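Local coordinates for protein C2 toxin component I (Clostridium botulinum, PDB 2J3X) that acts as the enzymatic component of the binary C2 toxin, an ADP-ribosyltransferase that probably modifies actin inside the target cell, at residues Leu177-Lys180 against Glu181-Ser184; Lys240-His243 against Glu244-Gly247; Ile68-Met71 against Lys72-Asn76; Glu331-Asp334 against Lys335-Lys339. The protein carries 2 engineered substitutions. One frame throughout, in Å; residues are numbered along the deposited sequence. Where two conformers were deposited one is given.

Interaction 1 of 4, residues Leu177-Lys180 against Glu181-Ser184; sequences LNDK and ETVS
Asp179 and Thr182 carry this tight hairpin turn: OD1 of Asp179 accepts the backbone N of Thr182 at 2.7 Å, met nearly end-on to the carboxylate C-O bond. The same oxygen receives a weak bond from Glu181 N, and Thr182 OG1 lies 2.9 Å from Asp179 OD1, a weak contact whose proton could go to another acceptor. What folds the carboxylate back over the turn is the first torsion of Asp179 (chi1 58°), with CG lodged between its backbone N and carbonyl carbon. Backbone bonds complete the hairpin. Asp179 N gives to Thr182 O at 3.0 Å, and the antiparallel hydrogen-bonded pair Leu177 and Ser184 exchanges two bonds, Leu177 N to Ser184 O at 2.8 Å and Ser184 N to Leu177 O at 2.9 Å. A water bridges Thr182 OG1 and Ser184 OG over the face that carries Leu177 and Ser184. Further out, Lys47 forms a salt bridge with Asp179 OD2, which, with the bonds to OD1, probably holds the carboxylate in its rotation, and Lys23 donates to Asn178 OD1. The beta hairpin of strands 175-178 and 183-187 ends the larger sheet, strand 175-178 being its outermost, while Val183 packs on Ala18 of helix 15-30.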
ATOM      1  N   LEU A 177     -11.773   9.230 -18.414  1.00 18.58           N
ATOM      2  CA  LEU A 177     -10.827   9.006 -19.467  1.00 19.59           C
ATOM      3  C   LEU A 177     -11.440   8.124 -20.537  1.00 21.08           C
ATOM      4  O   LEU A 177     -12.247   7.264 -20.224  1.00 19.64           O
ATOM      5  CB  LEU A 177      -9.635   8.259 -18.888  1.00 20.87           C
ATOM      6  CG  LEU A 177      -8.782   8.954 -17.819  1.00 20.57           C
ATOM      7  CD1 LEU A 177      -7.630   8.001 -17.500  1.00 22.03           C
ATOM      8  CD2 LEU A 177      -8.287  10.361 -18.269  1.00 22.16           C
ATOM      9  N   ASN A 178     -11.037   8.268 -21.803  1.00 23.21           N
ATOM     10  CA  ASN A 178     -11.455   7.208 -22.760  1.00 25.54           C
ATOM     11  C   ASN A 178     -10.442   6.965 -23.850  1.00 27.35           C
ATOM     12  O   ASN A 178      -9.651   7.838 -24.135  1.00 27.36           O
ATOM     13  CB  ASN A 178     -12.755   7.574 -23.438  1.00 26.11           C
ATOM     14  CG  ASN A 178     -12.545   8.646 -24.470  1.00 28.67           C
ATOM     15  OD1 ASN A 178     -12.257   9.787 -24.132  1.00 29.13           O
ATOM     16  ND2 ASN A 178     -12.603   8.262 -25.750  1.00 28.68           N
ATOM     17  N   ASP A 179     -10.467   5.787 -24.454  1.00 29.16           N
ATOM     18  CA  ASP A 179      -9.761   5.607 -25.712  1.00 32.18           C
ATOM     19  C   ASP A 179     -10.778   5.277 -26.797  1.00 33.16           C
ATOM     20  O   ASP A 179     -11.954   5.699 -26.710  1.00 35.26           O
ATOM     21  CB  ASP A 179      -8.652   4.566 -25.593  1.00 32.50           C
ATOM     22  CG  ASP A 179      -9.157   3.218 -25.145  1.00 34.80           C
ATOM     23  OD1 ASP A 179     -10.362   2.969 -25.279  1.00 32.31           O
ATOM     24  OD2 ASP A 179      -8.332   2.400 -24.651  1.00 41.01           O
ATOM     25  N   LYS A 180     -10.382   4.515 -27.806  1.00 34.49           N
ATOM     26  CA  LYS A 180     -11.365   4.217 -28.836  1.00 35.21           C
ATOM     27  C   LYS A 180     -12.481   3.338 -28.286  1.00 33.53           C
ATOM     28  O   LYS A 180     -13.637   3.627 -28.550  1.00 33.89           O
ATOM     29  CB  LYS A 180     -10.759   3.642 -30.145  1.00 35.41           C
ATOM     30  CG  LYS A 180     -11.779   3.576 -31.331  1.00 36.81           C
ATOM     31  CD  LYS A 180     -11.362   2.605 -32.489  1.00 38.74           C
ATOM     32  CE  LYS A 180     -10.518   3.320 -33.568  1.00 47.12           C
ATOM     33  NZ  LYS A 180      -9.154   3.804 -33.095  1.00 49.61           N
ATOM     34  N   GLU A 181     -12.160   2.277 -27.545  1.00 30.94           N
ATOM     35  CA  GLU A 181     -13.216   1.324 -27.197  1.00 29.79           C
ATOM     36  C   GLU A 181     -13.571   1.258 -25.705  1.00 27.54           C
ATOM     37  O   GLU A 181     -14.553   0.596 -25.326  1.00 27.61           O
ATOM     38  CB  GLU A 181     -12.891  -0.072 -27.716  1.00 31.27           C
ATOM     39  CG  GLU A 181     -12.891  -0.201 -29.264  1.00 35.88           C
ATOM     40  CD  GLU A 181     -14.265  -0.017 -29.926  1.00 43.32           C
ATOM     41  OE1 GLU A 181     -15.245   0.424 -29.268  1.00 46.01           O
ATOM     42  OE2 GLU A 181     -14.365  -0.324 -31.141  1.00 46.69           O
ATOM     43  N   THR A 182     -12.772   1.923 -24.879  1.00 24.37           N
ATOM     44  CA  THR A 182     -13.016   1.904 -23.434  1.00 22.32           C
ATOM     45  C   THR A 182     -13.329   3.278 -22.866  1.00 19.52           C
ATOM     46  O   THR A 182     -12.827   4.309 -23.329  1.00 18.99           O
ATOM     47  CB  THR A 182     -11.860   1.314 -22.558  1.00 22.67           C
ATOM     48  OG1 THR A 182     -10.763   2.214 -22.542  1.00 23.03           O
ATOM     49  CG2 THR A 182     -11.421  -0.093 -23.013  1.00 23.90           C
ATOM     50  N   VAL A 183     -14.111   3.257 -21.792  1.00 16.82           N
ATOM     51  CA  VAL A 183     -14.398   4.459 -21.041  1.00 15.99           C
ATOM     52  C   VAL A 183     -14.137   4.137 -19.571  1.00 15.19           C
ATOM     53  O   VAL A 183     -14.568   3.086 -19.099  1.00 14.06           O
ATOM     54  CB  VAL A 183     -15.886   4.868 -21.246  1.00 16.87           C
ATOM     55  CG1 VAL A 183     -16.154   6.245 -20.609  1.00 15.79           C
ATOM     56  CG2 VAL A 183     -16.214   4.877 -22.732  1.00 17.36           C
ATOM     57  N   SER A 184     -13.470   5.036 -18.847  1.00 15.46           N
ATOM     58  CA  SER A 184     -13.113   4.760 -17.449  1.00 15.83           C
ATOM     59  C   SER A 184     -13.232   5.999 -16.577  1.00 14.99           C
ATOM     60  O   SER A 184     -13.055   7.144 -17.040  1.00 14.76           O
ATOM     61  CB  SER A 184     -11.656   4.236 -17.324  1.00 17.76           C
ATOM     62  OG  SER A 184     -11.463   3.079 -18.104  1.00 22.37           O
TER
HETATM   63  O   HOH W   1     -10.779   4.142 -20.712  1.00 21.45           O

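Interaction 2 of 4, residues Lys240-His243 against Glu244-Gly247; sequences KLSH and EQLG
OE1 of Gln245 is gripped from two directions, by the backbone N of Ser242 at 2.9 Å and by a water that also donates to Lys240 O. Together with the return bond from Gln245 N to Ser242 OG, 3.0 Å long, this makes a capping box at the start of helix 243-254, with Ser242 as N-cap. The backbone N-H of Ser242 points almost straight at the amide oxygen (173°) and arrives 18° off the carbonyl plane. Ser242 OG also lies close to CB of Gln245, a consequence of chi1 69°, which turns the hydroxyl inward over the first turn to meet the main-chain N. The Gln245 chain runs extended beyond CG, carrying its amide back past the serine, and its other end is held as well: NE2 donates to Ser284 OG on helix 273-286, so the amide ties the cap to a neighbouring helix. The first helical bonds follow, Leu246 N to Ser242 O at 2.9 Å and Gly247 N to His243 O at 3.0 Å. On the apolar flank, Leu241 also touches Ala285 of helix 273-286, and its CD1 methyl meets CD1 of Leu246 at 4.2 Å.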
ATOM      1  N   LYS A 240      -0.383   7.981  31.870  1.00 10.71           N
ATOM      2  CA  LYS A 240      -0.987   6.670  32.250  1.00 11.98           C
ATOM      3  C   LYS A 240       0.010   5.624  32.729  1.00 12.98           C
ATOM      4  O   LYS A 240      -0.416   4.526  33.196  1.00 14.88           O
ATOM      5  CB  LYS A 240      -1.728   6.055  31.067  1.00 12.51           C
ATOM      6  CG  LYS A 240      -3.029   6.846  30.697  1.00 13.36           C
ATOM      7  CD  LYS A 240      -3.730   6.225  29.523  1.00 18.98           C
ATOM      8  CE  LYS A 240      -5.107   6.794  29.335  1.00 19.75           C
ATOM      9  NZ  LYS A 240      -6.090   6.155  30.313  1.00 26.03           N
ATOM     10  N   LEU A 241       1.290   5.922  32.615  1.00 13.54           N
ATOM     11  CA  LEU A 241       2.362   4.967  32.944  1.00 14.11           C
ATOM     12  C   LEU A 241       2.745   5.099  34.432  1.00 15.60           C
ATOM     13  O   LEU A 241       2.759   6.205  34.970  1.00 15.46           O
ATOM     14  CB  LEU A 241       3.605   5.276  32.107  1.00 13.72           C
ATOM     15  CG  LEU A 241       3.518   5.039  30.585  1.00 13.42           C
ATOM     16  CD1 LEU A 241       4.880   5.214  29.924  1.00 12.57           C
ATOM     17  CD2 LEU A 241       2.899   3.680  30.252  1.00 13.56           C
ATOM     18  N   SER A 242       3.066   3.984  35.078  1.00 16.25           N
ATOM     19  CA  SER A 242       3.619   4.063  36.430  1.00 17.40           C
ATOM     20  C   SER A 242       5.031   4.613  36.330  1.00 17.93           C
ATOM     21  O   SER A 242       5.670   4.630  35.240  1.00 16.31           O
ATOM     22  CB  SER A 242       3.655   2.658  37.065  1.00 18.85           C
ATOM     23  OG  SER A 242       4.630   1.856  36.399  1.00 19.24           O
ATOM     24  N   HIS A 243       5.593   5.047  37.449  1.00 18.73           N
ATOM     25  CA  HIS A 243       6.938   5.578  37.410  0.50 18.64           C
ATOM     26  C   HIS A 243       7.926   4.523  36.890  1.00 19.10           C
ATOM     27  O   HIS A 243       8.849   4.845  36.145  1.00 18.01           O
ATOM     28  CB  HIS A 243       7.356   6.090  38.801  0.50 19.26           C
ATOM     29  CG  HIS A 243       8.657   6.819  38.795  0.50 19.12           C
ATOM     30  ND1 HIS A 243       8.829   8.021  38.144  0.50 20.56           N
ATOM     31  CD2 HIS A 243       9.858   6.508  39.343  0.50 21.50           C
ATOM     32  CE1 HIS A 243      10.079   8.426  38.295  0.50 21.35           C
ATOM     33  NE2 HIS A 243      10.727   7.518  39.008  0.50 21.18           N
ATOM     34  N   GLU A 244       7.702   3.273  37.292  1.00 19.28           N
ATOM     35  CA  GLU A 244       8.586   2.189  36.891  0.50 19.48           C
ATOM     36  C   GLU A 244       8.430   1.861  35.410  1.00 19.07           C
ATOM     37  O   GLU A 244       9.421   1.609  34.726  1.00 19.32           O
ATOM     38  CB  GLU A 244       8.348   0.960  37.742  0.50 20.45           C
ATOM     39  CG  GLU A 244       8.753   1.143  39.195  0.50 22.61           C
ATOM     40  CD  GLU A 244       8.599  -0.127  39.968  0.50 28.64           C
ATOM     41  OE1 GLU A 244       7.539  -0.759  39.803  0.50 31.98           O
ATOM     42  OE2 GLU A 244       9.521  -0.509  40.739  0.50 33.03           O
ATOM     43  N   GLN A 245       7.210   1.922  34.906  1.00 17.51           N
ATOM     44  CA  GLN A 245       6.967   1.706  33.470  1.00 16.55           C
ATOM     45  C   GLN A 245       7.661   2.753  32.627  1.00 15.71           C
ATOM     46  O   GLN A 245       8.347   2.435  31.665  1.00 16.75           O
ATOM     47  CB  GLN A 245       5.467   1.700  33.188  1.00 16.00           C
ATOM     48  CG  GLN A 245       4.806   0.344  33.373  1.00 18.55           C
ATOM     49  CD  GLN A 245       3.289   0.448  33.375  1.00 19.69           C
ATOM     50  OE1 GLN A 245       2.726   1.528  33.610  1.00 20.19           O
ATOM     51  NE2 GLN A 245       2.614  -0.667  33.105  1.00 18.31           N
ATOM     52  N   LEU A 246       7.455   4.012  32.975  1.00 16.41           N
ATOM     53  CA  LEU A 246       8.143   5.130  32.328  1.00 15.91           C
ATOM     54  C   LEU A 246       9.660   4.976  32.331  1.00 16.40           C
ATOM     55  O   LEU A 246      10.294   5.129  31.281  1.00 17.02           O
ATOM     56  CB  LEU A 246       7.723   6.459  32.978  1.00 16.16           C
ATOM     57  CG  LEU A 246       8.340   7.699  32.306  1.00 15.17           C
ATOM     58  CD1 LEU A 246       7.967   7.885  30.796  1.00 14.18           C
ATOM     59  CD2 LEU A 246       8.070   8.971  33.160  1.00 17.97           C
ATOM     60  N   GLY A 247      10.244   4.643  33.489  1.00 17.33           N
ATOM     61  CA  GLY A 247      11.706   4.510  33.570  1.00 16.76           C
ATOM     62  C   GLY A 247      12.215   3.404  32.685  1.00 17.46           C
ATOM     63  O   GLY A 247      13.214   3.553  32.008  1.00 16.96           O
TER
HETATM   64  O   HOH W   2       0.141   2.090  34.295  1.00 20.14           O

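Interaction 3 of 4, residues Ile68-Met71 against Lys72-Asn76; sequences IEIM and KEDEN. With SO4 (sulfate ion), chain M.
Met71 and Asn76 meet where helix 65-73 ends, and main-chain bonds set the pattern there. Lys72 N, Glu73 N and Asp74 N each donate four residues back, to Ile68 O, Glu69 O and Ile70 O, before the pattern changes: Asn76 N reaches five residues back to Met71 O at 2.9 Å, and Glu75 N three back to Lys72 O. Side-chain packing follows the same path. Met71 and Asn76 lie alongside each other, CB to CB at 3.8 Å, and the Met71 sulfur SD stands 4.0 Å from ND2 of Asn76; both residues rest against Phe56 of helix 47-59. Ile70 and Asp74 also lie side by side, CG2 of Ile70 3.3 Å from OD2 of Asp74. The charged contact is made by Lys72, whose chain, extended beyond CG, passes the CG2 methyl of Ile68, CE at 3.9 Å, and delivers NZ to sulfate oxygen O4 at 2.8 Å. Lys224 and Arg86 bind that sulfate too, probably an ion from the crystallisation liquor. With CG anti to its own N (chi1 -176°), Asn76 sends OD1 to Leu79 N, capping helix 77-90. Glu75, at positive phi (56°), completes a Schellman motif, so one helix terminates and the next begins within a few residues.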
ATOM      1  N   ILE A  68      11.420  14.665  -2.372  1.00 11.38           N
ATOM      2  CA  ILE A  68      10.299  15.357  -3.012  1.00 10.25           C
ATOM      3  C   ILE A  68      10.607  16.844  -3.205  1.00 10.46           C
ATOM      4  O   ILE A  68      10.365  17.411  -4.285  1.00  9.69           O
ATOM      5  CB  ILE A  68       8.997  15.216  -2.129  1.00  9.58           C
ATOM      6  CG1 ILE A  68       8.634  13.738  -1.975  1.00 11.75           C
ATOM      7  CG2 ILE A  68       7.802  16.018  -2.716  1.00  9.78           C
ATOM      8  CD1 ILE A  68       8.610  12.884  -3.302  1.00 10.75           C
ATOM      9  N   GLU A  69      11.163  17.473  -2.162  1.00 12.04           N
ATOM     10  CA  GLU A  69      11.489  18.902  -2.207  1.00 13.25           C
ATOM     11  C   GLU A  69      12.541  19.187  -3.277  1.00 13.97           C
ATOM     12  O   GLU A  69      12.424  20.178  -4.006  1.00 15.27           O
ATOM     13  CB  GLU A  69      12.011  19.298  -0.843  1.00 12.96           C
ATOM     14  CG  GLU A  69      10.903  19.257   0.210  1.00 13.31           C
ATOM     15  CD  GLU A  69      11.437  19.299   1.611  1.00 18.92           C
ATOM     16  OE1 GLU A  69      12.673  19.229   1.835  1.00 18.42           O
ATOM     17  OE2 GLU A  69      10.612  19.383   2.519  1.00 21.38           O
ATOM     18  N   ILE A  70      13.550  18.315  -3.399  1.00 14.84           N
ATOM     19  CA  ILE A  70      14.505  18.446  -4.503  1.00 15.06           C
ATOM     20  C   ILE A  70      13.804  18.439  -5.858  1.00 13.66           C
ATOM     21  O   ILE A  70      14.093  19.274  -6.700  1.00 12.77           O
ATOM     22  CB  ILE A  70      15.614  17.344  -4.445  1.00 16.05           C
ATOM     23  CG1 ILE A  70      16.611  17.695  -3.349  1.00 18.17           C
ATOM     24  CG2 ILE A  70      16.280  17.149  -5.821  1.00 17.37           C
ATOM     25  CD1 ILE A  70      17.434  16.467  -2.824  1.00 19.49           C
ATOM     26  N   MET A  71      12.892  17.494  -6.095  1.00 12.09           N
ATOM     27  CA  MET A  71      12.175  17.463  -7.338  1.00 12.26           C
ATOM     28  C   MET A  71      11.319  18.713  -7.602  1.00 11.94           C
ATOM     29  O   MET A  71      11.256  19.192  -8.732  1.00 12.86           O
ATOM     30  CB  MET A  71      11.277  16.197  -7.371  1.00 11.73           C
ATOM     31  CG  MET A  71      12.128  14.945  -7.720  1.00 12.85           C
ATOM     32  SD  MET A  71      11.013  13.534  -8.041  1.00 15.80           S
ATOM     33  CE  MET A  71      10.462  13.128  -6.376  1.00 17.51           C
ATOM     34  N   LYS A  72      10.641  19.229  -6.566  1.00 11.45           N
ATOM     35  CA  LYS A  72       9.867  20.464  -6.761  1.00 10.46           C
ATOM     36  C   LYS A  72      10.811  21.616  -7.139  1.00 11.40           C
ATOM     37  O   LYS A  72      10.529  22.359  -8.042  1.00 10.83           O
ATOM     38  CB  LYS A  72       9.116  20.855  -5.455  1.00 10.30           C
ATOM     39  CG  LYS A  72       7.962  19.800  -5.137  1.00  9.79           C
ATOM     40  CD  LYS A  72       7.161  20.226  -3.904  1.00 10.52           C
ATOM     41  CE  LYS A  72       5.931  19.311  -3.705  1.00 10.46           C
ATOM     42  NZ  LYS A  72       5.293  19.725  -2.438  1.00  8.78           N
ATOM     43  N   GLU A  73      11.910  21.763  -6.430  1.00 12.99           N
ATOM     44  CA  GLU A  73      12.813  22.911  -6.738  1.00 16.05           C
ATOM     45  C   GLU A  73      13.498  22.721  -8.079  1.00 15.77           C
ATOM     46  O   GLU A  73      13.895  23.718  -8.706  1.00 16.91           O
ATOM     47  CB  GLU A  73      13.800  23.132  -5.608  1.00 16.23           C
ATOM     48  CG  GLU A  73      13.028  23.512  -4.294  1.00 19.10           C
ATOM     49  CD  GLU A  73      13.884  23.691  -3.037  1.00 22.92           C
ATOM     50  OE1 GLU A  73      14.736  22.798  -2.757  1.00 33.89           O
ATOM     51  OE2 GLU A  73      13.672  24.682  -2.300  1.00 20.36           O
ATOM     52  N   ASP A  74      13.663  21.467  -8.508  1.00 15.52           N
ATOM     53  CA  ASP A  74      14.089  21.143  -9.886  1.00 15.56           C
ATOM     54  C   ASP A  74      13.014  21.233 -10.967  1.00 15.53           C
ATOM     55  O   ASP A  74      13.263  20.878 -12.149  1.00 14.75           O
ATOM     56  CB  ASP A  74      14.761  19.776  -9.933  1.00 15.72           C
ATOM     57  CG  ASP A  74      16.053  19.741  -9.131  1.00 19.12           C
ATOM     58  OD1 ASP A  74      16.597  20.813  -8.809  1.00 24.25           O
ATOM     59  OD2 ASP A  74      16.529  18.620  -8.819  1.00 23.02           O
ATOM     60  N   GLU A  75      11.813  21.689 -10.597  1.00 14.58           N
ATOM     61  CA  GLU A  75      10.719  21.782 -11.561  1.00 15.61           C
ATOM     62  C   GLU A  75      10.413  20.445 -12.252  1.00 15.90           C
ATOM     63  O   GLU A  75      10.216  20.384 -13.480  1.00 16.00           O
ATOM     64  CB  GLU A  75      11.036  22.839 -12.637  1.00 17.34           C
ATOM     65  CG  GLU A  75      11.565  24.146 -12.095  1.00 22.43           C
ATOM     66  CD  GLU A  75      10.443  25.039 -11.704  1.00 26.75           C
ATOM     67  OE1 GLU A  75       9.484  24.511 -11.101  1.00 25.52           O
ATOM     68  OE2 GLU A  75      10.494  26.240 -12.019  1.00 25.62           O
ATOM     69  N   ASN A  76      10.392  19.368 -11.478  1.00 14.46           N
ATOM     70  CA  ASN A  76      10.143  18.059 -12.025  1.00 15.53           C
ATOM     71  C   ASN A  76       8.723  17.958 -12.584  1.00 15.74           C
ATOM     72  O   ASN A  76       7.740  18.062 -11.820  1.00 13.53           O
ATOM     73  CB  ASN A  76      10.406  17.009 -10.956  1.00 14.39           C
ATOM     74  CG  ASN A  76      10.258  15.585 -11.492  1.00 17.75           C
ATOM     75  OD1 ASN A  76       9.149  15.140 -11.768  1.00 18.28           O
ATOM     76  ND2 ASN A  76      11.379  14.914 -11.738  1.00 15.97           N
TER
HETATM   77  S   SO4 M1443       2.435  16.977  -2.750  1.00 12.20           S
HETATM   78  O1  SO4 M1443       2.878  16.477  -4.100  1.00 12.66           O
HETATM   79  O2  SO4 M1443       1.358  17.923  -3.023  1.00 13.36           O
HETATM   80  O3  SO4 M1443       1.861  15.872  -1.974  1.00 12.76           O
HETATM   81  O4  SO4 M1443       3.540  17.632  -2.043  1.00 14.25           O

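Interaction 4 of 4, residues Glu331-Asp334 against Lys335-Lys339; sequences EFID and KWTGK. With SO4 (sulfate ion), chain R.
Different first torsions bring Phe332 and Trp336 together one helical turn apart: chi1 -179° puts the phenyl CG trans to its backbone N, whereas chi1 -75° sets the indole beside its own. The rings form an offset stack, phenyl against the five-membered ring, with centroids 4.5 Å apart and planes inclined by 28°. Trp336 CD1 stands over one face of the phenyl near its rim, 3.4 Å from CE1 of Phe332. The backbone O of Phe332 lies in plane at the indole edge, 3.4 Å from CD1 of Trp336, while accepting Trp336 N at 3.0 Å. Lys339 CD covers part of one indole face, and its bent chain takes NZ to sulfate O3 at 2.9 Å; Glu340 N binds the same ion. Phe306 meets both rings edge-to-face. At the helix end, Ile333 O takes two donors from opposite faces of its plane, Thr337 N at 3.0 Å and Thr337 OG1 at 2.6 Å, and a type II turn from Trp336 to Lys339 leads into strand 340-341. Chemically, then, helix 326-336 ends with one carbonyl oxygen taking two donors and with Phe332 and Trp336 stacked on each other, while the sulfate suggests that its lysine side can accept an anion.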
ATOM      1  N   GLU A 331      11.539 -13.609  -8.355  1.00 12.15           N
ATOM      2  CA  GLU A 331      11.984 -14.619  -7.431  1.00 13.55           C
ATOM      3  C   GLU A 331      11.599 -14.236  -6.005  1.00 12.92           C
ATOM      4  O   GLU A 331      11.083 -15.053  -5.244  1.00 13.58           O
ATOM      5  CB  GLU A 331      13.512 -14.772  -7.524  1.00 13.56           C
ATOM      6  CG  GLU A 331      13.916 -15.514  -8.812  1.00 16.94           C
ATOM      7  CD  GLU A 331      15.366 -15.246  -9.203  1.00 18.00           C
ATOM      8  OE1 GLU A 331      16.102 -14.622  -8.398  1.00 19.37           O
ATOM      9  OE2 GLU A 331      15.747 -15.666 -10.328  1.00 21.74           O
ATOM     10  N   PHE A 332      11.911 -13.000  -5.643  1.00 10.43           N
ATOM     11  CA  PHE A 332      11.678 -12.544  -4.274  1.00 10.00           C
ATOM     12  C   PHE A 332      10.175 -12.524  -3.933  1.00 11.56           C
ATOM     13  O   PHE A 332       9.791 -12.953  -2.852  1.00 11.05           O
ATOM     14  CB  PHE A 332      12.288 -11.130  -4.056  1.00 12.15           C
ATOM     15  CG  PHE A 332      12.109 -10.625  -2.657  1.00 10.48           C
ATOM     16  CD1 PHE A 332      13.039 -10.986  -1.660  1.00 10.01           C
ATOM     17  CD2 PHE A 332      11.032  -9.767  -2.327  1.00 10.92           C
ATOM     18  CE1 PHE A 332      12.893 -10.546  -0.351  1.00 11.47           C
ATOM     19  CE2 PHE A 332      10.877  -9.299  -0.989  1.00 11.69           C
ATOM     20  CZ  PHE A 332      11.772  -9.718   0.010  1.00 11.30           C
ATOM     21  N   ILE A 333       9.369 -12.006  -4.858  1.00 10.44           N
ATOM     22  CA  ILE A 333       7.915 -11.913  -4.637  1.00 11.63           C
ATOM     23  C   ILE A 333       7.343 -13.317  -4.502  1.00 11.80           C
ATOM     24  O   ILE A 333       6.550 -13.590  -3.566  1.00 12.45           O
ATOM     25  CB  ILE A 333       7.252 -11.131  -5.769  1.00 10.51           C
ATOM     26  CG1 ILE A 333       7.698  -9.663  -5.687  1.00 14.12           C
ATOM     27  CG2 ILE A 333       5.680 -11.276  -5.725  1.00 13.82           C
ATOM     28  CD1 ILE A 333       7.537  -8.842  -7.001  1.00 14.93           C
ATOM     29  N   ASP A 334       7.783 -14.228  -5.376  1.00 12.52           N
ATOM     30  CA  ASP A 334       7.215 -15.597  -5.354  1.00 13.65           C
ATOM     31  C   ASP A 334       7.579 -16.341  -4.072  1.00 13.99           C
ATOM     32  O   ASP A 334       6.756 -17.077  -3.472  1.00 15.05           O
ATOM     33  CB  ASP A 334       7.652 -16.380  -6.585  1.00 15.15           C
ATOM     34  CG  ASP A 334       6.920 -15.926  -7.844  1.00 19.40           C
ATOM     35  OD1 ASP A 334       6.101 -14.973  -7.788  1.00 24.52           O
ATOM     36  OD2 ASP A 334       7.189 -16.520  -8.887  1.00 28.48           O
ATOM     37  N   LYS A 335       8.820 -16.154  -3.633  1.00 12.21           N
ATOM     38  CA  LYS A 335       9.261 -16.809  -2.410  1.00 12.34           C
ATOM     39  C   LYS A 335       8.597 -16.248  -1.158  1.00 11.78           C
ATOM     40  O   LYS A 335       8.176 -16.999  -0.252  1.00 12.32           O
ATOM     41  CB  LYS A 335      10.786 -16.709  -2.266  1.00 11.64           C
ATOM     42  CG  LYS A 335      11.267 -17.287  -0.951  1.00 10.88           C
ATOM     43  CD  LYS A 335      12.753 -17.304  -0.886  1.00 12.66           C
ATOM     44  CE  LYS A 335      13.143 -17.762   0.505  1.00 14.20           C
ATOM     45  NZ  LYS A 335      14.658 -17.791   0.685  1.00 24.37           N
ATOM     46  N   TRP A 336       8.504 -14.928  -1.077  1.00 10.61           N
ATOM     47  CA  TRP A 336       8.204 -14.304   0.238  1.00 10.77           C
ATOM     48  C   TRP A 336       6.752 -13.979   0.446  1.00 10.55           C
ATOM     49  O   TRP A 336       6.324 -13.754   1.577  1.00 10.64           O
ATOM     50  CB  TRP A 336       9.083 -13.054   0.478  1.00 10.26           C
ATOM     51  CG  TRP A 336      10.518 -13.493   0.819  1.00 11.26           C
ATOM     52  CD1 TRP A 336      11.569 -13.670  -0.048  1.00 10.21           C
ATOM     53  CD2 TRP A 336      10.980 -13.891   2.099  1.00 10.91           C
ATOM     54  NE1 TRP A 336      12.672 -14.167   0.641  1.00 12.60           N
ATOM     55  CE2 TRP A 336      12.343 -14.272   1.961  1.00 12.54           C
ATOM     56  CE3 TRP A 336      10.392 -13.915   3.371  1.00 12.54           C
ATOM     57  CZ2 TRP A 336      13.090 -14.709   3.035  1.00 13.22           C
ATOM     58  CZ3 TRP A 336      11.145 -14.337   4.448  1.00 14.98           C
ATOM     59  CH2 TRP A 336      12.479 -14.762   4.260  1.00 12.72           C
ATOM     60  N   THR A 337       5.987 -13.945  -0.643  1.00 11.65           N
ATOM     61  CA  THR A 337       4.553 -13.740  -0.452  1.00 11.24           C
ATOM     62  C   THR A 337       4.068 -14.921   0.382  1.00 11.58           C
ATOM     63  O   THR A 337       4.270 -16.096   0.009  1.00 11.82           O
ATOM     64  CB  THR A 337       3.818 -13.675  -1.809  1.00 11.18           C
ATOM     65  OG1 THR A 337       4.335 -12.585  -2.571  1.00 12.28           O
ATOM     66  CG2 THR A 337       2.298 -13.398  -1.574  1.00  9.83           C
ATOM     67  N   GLY A 338       3.405 -14.644   1.508  1.00 12.20           N
ATOM     68  CA  GLY A 338       2.839 -15.733   2.286  1.00 12.08           C
ATOM     69  C   GLY A 338       3.697 -16.176   3.463  1.00 13.32           C
ATOM     70  O   GLY A 338       3.228 -16.939   4.323  1.00 14.03           O
ATOM     71  N   LYS A 339       4.938 -15.705   3.530  1.00 12.33           N
ATOM     72  CA  LYS A 339       5.839 -16.082   4.596  1.00 14.70           C
ATOM     73  C   LYS A 339       5.664 -15.197   5.815  1.00 13.83           C
ATOM     74  O   LYS A 339       5.192 -14.075   5.714  1.00 13.92           O
ATOM     75  CB  LYS A 339       7.294 -15.966   4.134  1.00 13.40           C
ATOM     76  CG  LYS A 339       7.661 -17.034   3.108  1.00 15.98           C
ATOM     77  CD  LYS A 339       9.173 -17.098   2.783  1.00 18.93           C
ATOM     78  CE  LYS A 339      10.032 -17.650   3.931  1.00 26.08           C
ATOM     79  NZ  LYS A 339       9.702 -19.096   4.237  1.00 31.37           N
TER
HETATM   80  S   SO4 R1448       6.833 -19.347   6.859  1.00 67.53           S
HETATM   81  O1  SO4 R1448       7.354 -17.990   6.760  1.00 66.24           O
HETATM   82  O2  SO4 R1448       5.465 -19.431   6.341  1.00 67.75           O
HETATM   83  O3  SO4 R1448       7.717 -20.223   6.094  1.00 68.51           O
HETATM   84  O4  SO4 R1448       6.817 -19.790   8.259  1.00 69.59           O
HETATM   85  O   HOH W   3       5.488 -18.486  -1.061  1.00 29.99           O

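In the fold
From the N terminus, interaction 3 comes first, closing the turn between helices 65-73 and 77-90. Interaction 1 follows, closing the hairpin between strands 175-178 and 183-187 at the edge of the eight-stranded sheet. Interaction 2 then starts helix 243-254, and interaction 4 finishes helix 326-336 and passes the chain to strand 340-341 at the edge of the five-stranded sheet. All are local and in series, so none nests or crosses. Interactions 1 and 3 belong to the first of the two ADP-ribosyltransferase-like parts of the chain, 2 and 4 to the second. The centres of interactions 1 and 2 are about 60 Å apart, on opposite sides of the chain's centre.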